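Local coordinates for putative uncharacterized protein PH1780 (Pyrococcus horikoshii, PDB 2YZQ) that is of uncharacterised function but carries four CBS domains and binds S-adenosylmethionine, probably as a regulatory or sensing ligand, at residues 171-176 and 224-229. Residues are numbered along the deposited sequence; the frame is centred on the assembly and turned at random.
Sequences GIVDET and AEIMTR. With SAM (S-adenosylmethionine), chain B.
Ile172 and Thr228 pair as a single antiparallel, hydrogen-bonded bridge, by which a loop segment, 224-229, of one CBS motif adds to the edge of strand 169-174 of the preceding motif, as in CBS tandem pairs. The evidence is two backbone bonds: Thr228 N to Ile172 O, 2.9 Å and fairly straight at 162°, and Ile172 N to Thr228 O, 3.0 Å and more bent at 138°. On its other edge the strand bonds to 159-163.

Apolar packing flanks the bridge. Val173 CG2 meets Ile226 CD1 at 4.1 Å, and the Met227 chain, extended beyond CG, brings its sulfur over Gly171 CA, where a side chain would collide with it.

Both segments also line the S-adenosylmethionine pocket. Ile172 packs over one face of the adenine, CG2 above C4 (3.6 Å) and CD1 above the N6 and N7 side. Asp174 sends OD2 to within 3.2 Å of the ligand C5', while its OD1 accepts Thr176 OG1 at 2.7 Å through the syn lone pair. An alanine replacing Asp174 would remove that acceptor and is likely to leave the Thr176 hydroxyl freer to turn beside the ribose. Asp177 and Ile232 are also hydrogen-bonded to the ligand. With its hydroxyl anti to the carbonyl carbon (chi1 -65°), Thr228 donates from OG1 to the ribose O2' at 2.8 Å.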
ATOM      1  N   GLY A 171      15.939  -1.965 -11.733  1.00 12.32           N
ATOM      2  CA  GLY A 171      14.555  -2.320 -11.981  1.00 12.77           C
ATOM      3  C   GLY A 171      13.758  -2.451 -10.703  1.00 11.92           C
ATOM      4  O   GLY A 171      14.224  -2.094  -9.622  1.00 11.72           O
ATOM      5  N   ILE A 172      12.543  -2.959 -10.838  1.00 11.54           N
ATOM      6  CA  ILE A 172      11.678  -3.145  -9.686  1.00 11.95           C
ATOM      7  C   ILE A 172      10.670  -4.216 -10.077  1.00 13.27           C
ATOM      8  O   ILE A 172      10.345  -4.359 -11.253  1.00 11.51           O
ATOM      9  CB  ILE A 172      11.001  -1.800  -9.306  1.00 12.32           C
ATOM     10  CG1 ILE A 172      10.229  -1.949  -7.994  1.00 11.97           C
ATOM     11  CG2 ILE A 172      10.118  -1.307 -10.452  1.00 12.72           C
ATOM     12  CD1 ILE A 172      10.017  -0.629  -7.276  1.00 12.86           C
ATOM     13  N   VAL A 173      10.189  -4.984  -9.107  1.00 12.03           N
ATOM     14  CA  VAL A 173       9.243  -6.050  -9.415  1.00 11.87           C
ATOM     15  C   VAL A 173       8.222  -6.279  -8.306  1.00 13.06           C
ATOM     16  O   VAL A 173       8.543  -6.137  -7.126  1.00 12.12           O
ATOM     17  CB  VAL A 173       9.999  -7.386  -9.683  1.00 12.65           C
ATOM     18  CG1 VAL A 173      10.739  -7.850  -8.417  1.00 12.94           C
ATOM     19  CG2 VAL A 173       9.029  -8.457 -10.149  1.00 13.31           C
ATOM     20  N   ASP A 174       6.989  -6.604  -8.692  1.00 12.17           N
ATOM     21  CA  ASP A 174       5.948  -6.903  -7.717  1.00 12.66           C
ATOM     22  C   ASP A 174       5.128  -8.101  -8.174  1.00 14.35           C
ATOM     23  O   ASP A 174       5.403  -8.688  -9.225  1.00 13.89           O
ATOM     24  CB  ASP A 174       5.065  -5.674  -7.403  1.00 12.91           C
ATOM     25  CG  ASP A 174       4.035  -5.358  -8.474  1.00 14.25           C
ATOM     26  OD1 ASP A 174       3.947  -6.065  -9.497  1.00 13.35           O
ATOM     27  OD2 ASP A 174       3.294  -4.374  -8.268  1.00 14.34           O
ATOM     28  N   GLU A 175       4.142  -8.480  -7.370  1.00 15.17           N
ATOM     29  CA  GLU A 175       3.315  -9.642  -7.658  1.00 16.46           C
ATOM     30  C   GLU A 175       2.671  -9.635  -9.043  1.00 15.58           C
ATOM     31  O   GLU A 175       2.640 -10.661  -9.720  1.00 16.17           O
ATOM     32  CB  GLU A 175       2.245  -9.771  -6.569  1.00 20.92           C
ATOM     33  CG  GLU A 175       1.328 -10.964  -6.690  1.00 30.18           C
ATOM     34  CD  GLU A 175       0.405 -11.087  -5.493  1.00 31.28           C
ATOM     35  OE1 GLU A 175      -0.131 -10.046  -5.052  1.00 34.60           O
ATOM     36  OE2 GLU A 175       0.210 -12.220  -4.998  1.00 36.06           O
ATOM     37  N   THR A 176       2.175  -8.482  -9.469  1.00 15.15           N
ATOM     38  CA  THR A 176       1.524  -8.389 -10.773  1.00 15.05           C
ATOM     39  C   THR A 176       2.457  -8.700 -11.940  1.00 15.65           C
ATOM     40  O   THR A 176       1.999  -9.092 -13.018  1.00 15.60           O
ATOM     41  CB  THR A 176       0.907  -6.989 -10.997  1.00 17.01           C
ATOM     42  OG1 THR A 176       1.944  -6.038 -11.265  1.00 14.45           O
ATOM     43  CG2 THR A 176       0.123  -6.554  -9.767  1.00 16.20           C
ATOM     44  N   ALA A 224      14.994 -10.887 -13.624  1.00 15.97           N
ATOM     45  CA  ALA A 224      15.255  -9.869 -14.630  1.00 16.35           C
ATOM     46  C   ALA A 224      14.283 -10.020 -15.803  1.00 16.58           C
ATOM     47  O   ALA A 224      13.925  -9.036 -16.452  1.00 17.47           O
ATOM     48  CB  ALA A 224      16.694  -9.985 -15.131  1.00 17.93           C
ATOM     49  N   GLU A 225      13.850 -11.252 -16.057  1.00 16.50           N
ATOM     50  CA  GLU A 225      12.939 -11.535 -17.163  1.00 18.10           C
ATOM     51  C   GLU A 225      11.517 -10.990 -17.013  1.00 18.02           C
ATOM     52  O   GLU A 225      10.768 -10.953 -17.988  1.00 20.54           O
ATOM     53  CB  GLU A 225      12.879 -13.046 -17.424  1.00 20.68           C
ATOM     54  CG  GLU A 225      14.106 -13.594 -18.145  1.00 25.20           C
ATOM     55  CD  GLU A 225      13.983 -15.073 -18.478  1.00 28.37           C
ATOM     56  OE1 GLU A 225      12.864 -15.519 -18.807  1.00 32.19           O
ATOM     57  OE2 GLU A 225      15.006 -15.787 -18.423  1.00 32.60           O
ATOM     58  N   ILE A 226      11.134 -10.571 -15.811  1.00 16.30           N
ATOM     59  CA  ILE A 226       9.788 -10.031 -15.625  1.00 14.02           C
ATOM     60  C   ILE A 226       9.775  -8.671 -14.933  1.00 14.08           C
ATOM     61  O   ILE A 226       8.713  -8.105 -14.691  1.00 14.59           O
ATOM     62  CB  ILE A 226       8.891 -10.985 -14.800  1.00 15.33           C
ATOM     63  CG1 ILE A 226       9.450 -11.132 -13.382  1.00 14.55           C
ATOM     64  CG2 ILE A 226       8.788 -12.342 -15.490  1.00 15.70           C
ATOM     65  CD1 ILE A 226       8.485 -11.793 -12.411  1.00 15.45           C
ATOM     66  N   MET A 227      10.949  -8.131 -14.639  1.00 13.66           N
ATOM     67  CA  MET A 227      11.012  -6.854 -13.937  1.00 13.08           C
ATOM     68  C   MET A 227      10.716  -5.625 -14.791  1.00 13.50           C
ATOM     69  O   MET A 227      10.839  -5.647 -16.022  1.00 14.29           O
ATOM     70  CB  MET A 227      12.388  -6.689 -13.287  1.00 12.93           C
ATOM     71  CG  MET A 227      13.505  -6.354 -14.271  1.00 13.77           C
ATOM     72  SD  MET A 227      15.080  -6.154 -13.425  1.00 13.70           S
ATOM     73  CE  MET A 227      16.142  -5.640 -14.783  1.00 13.71           C
ATOM     74  N   THR A 228      10.306  -4.555 -14.116  1.00 12.83           N
ATOM     75  CA  THR A 228      10.035  -3.276 -14.759  1.00 12.15           C
ATOM     76  C   THR A 228      11.377  -2.539 -14.732  1.00 14.11           C
ATOM     77  O   THR A 228      11.952  -2.323 -13.662  1.00 12.46           O
ATOM     78  CB  THR A 228       8.982  -2.474 -13.969  1.00 11.60           C
ATOM     79  OG1 THR A 228       7.726  -3.170 -13.996  1.00 12.12           O
ATOM     80  CG2 THR A 228       8.816  -1.082 -14.556  1.00 12.06           C
ATOM     81  N   ARG A 229      11.883  -2.156 -15.901  1.00 13.78           N
ATOM     82  CA  ARG A 229      13.181  -1.489 -15.978  1.00 16.61           C
ATOM     83  C   ARG A 229      13.195   0.011 -15.725  1.00 15.68           C
ATOM     84  O   ARG A 229      14.186   0.546 -15.218  1.00 16.18           O
ATOM     85  CB  ARG A 229      13.833  -1.797 -17.328  1.00 18.67           C
ATOM     86  CG  ARG A 229      14.174  -3.270 -17.485  1.00 22.42           C
ATOM     87  CD  ARG A 229      14.717  -3.598 -18.863  1.00 26.87           C
ATOM     88  NE  ARG A 229      14.963  -5.031 -18.991  1.00 30.29           N
ATOM     89  CZ  ARG A 229      15.982  -5.669 -18.428  1.00 32.96           C
ATOM     90  NH1 ARG A 229      16.865  -4.998 -17.698  1.00 35.68           N
ATOM     91  NH2 ARG A 229      16.116  -6.979 -18.584  1.00 33.71           N
TER
HETATM   92  N   SAM B6075      -0.980  -3.474  -6.204  1.00 21.74           N
HETATM   93  CA  SAM B6075      -1.271  -2.967  -7.553  1.00 22.95           C
HETATM   94  C   SAM B6075      -2.098  -3.986  -8.317  1.00 22.98           C
HETATM   95  O   SAM B6075      -2.669  -3.662  -9.347  1.00 26.70           O
HETATM   96  OXT SAM B6075      -2.195  -5.129  -7.908  1.00 24.18           O
HETATM   97  CB  SAM B6075       0.052  -2.698  -8.282  1.00 20.96           C
HETATM   98  CG  SAM B6075      -0.185  -1.748  -9.458  1.00 19.17           C
HETATM   99  SD  SAM B6075       1.404  -1.197 -10.149  1.00 16.27           S
HETATM  100  CE  SAM B6075       0.785  -0.345 -11.639  1.00 17.89           C
HETATM  101  C5' SAM B6075       2.198  -2.698 -10.768  1.00 14.16           C
HETATM  102  C4' SAM B6075       3.322  -2.312 -11.732  1.00 13.73           C
HETATM  103  O4' SAM B6075       4.019  -1.146 -11.229  1.00 14.03           O
HETATM  104  C3' SAM B6075       4.357  -3.436 -11.876  1.00 13.44           C
HETATM  105  O3' SAM B6075       4.718  -3.577 -13.260  1.00 14.10           O
HETATM  106  C2' SAM B6075       5.529  -2.935 -11.020  1.00 12.85           C
HETATM  107  O2' SAM B6075       6.772  -3.510 -11.434  1.00 12.71           O
HETATM  108  C1' SAM B6075       5.428  -1.422 -11.262  1.00 12.48           C
HETATM  109  N9  SAM B6075       6.101  -0.623 -10.235  1.00 12.40           N
HETATM  110  C8  SAM B6075       5.988  -0.710  -8.866  1.00 13.61           C
HETATM  111  N7  SAM B6075       6.653   0.268  -8.310  1.00 11.74           N
HETATM  112  C5  SAM B6075       7.328   0.947  -9.276  1.00 12.07           C
HETATM  113  C6  SAM B6075       8.263   2.019  -9.309  1.00 12.08           C
HETATM  114  N6  SAM B6075       8.705   2.612  -8.144  1.00 12.11           N
HETATM  115  N1  SAM B6075       8.719   2.452 -10.503  1.00 12.47           N
HETATM  116  C2  SAM B6075       8.360   1.866 -11.651  1.00 12.99           C
HETATM  117  N3  SAM B6075       7.464   0.882 -11.672  1.00 10.75           N
HETATM  118  C4  SAM B6075       6.955   0.381 -10.520  1.00 11.23           C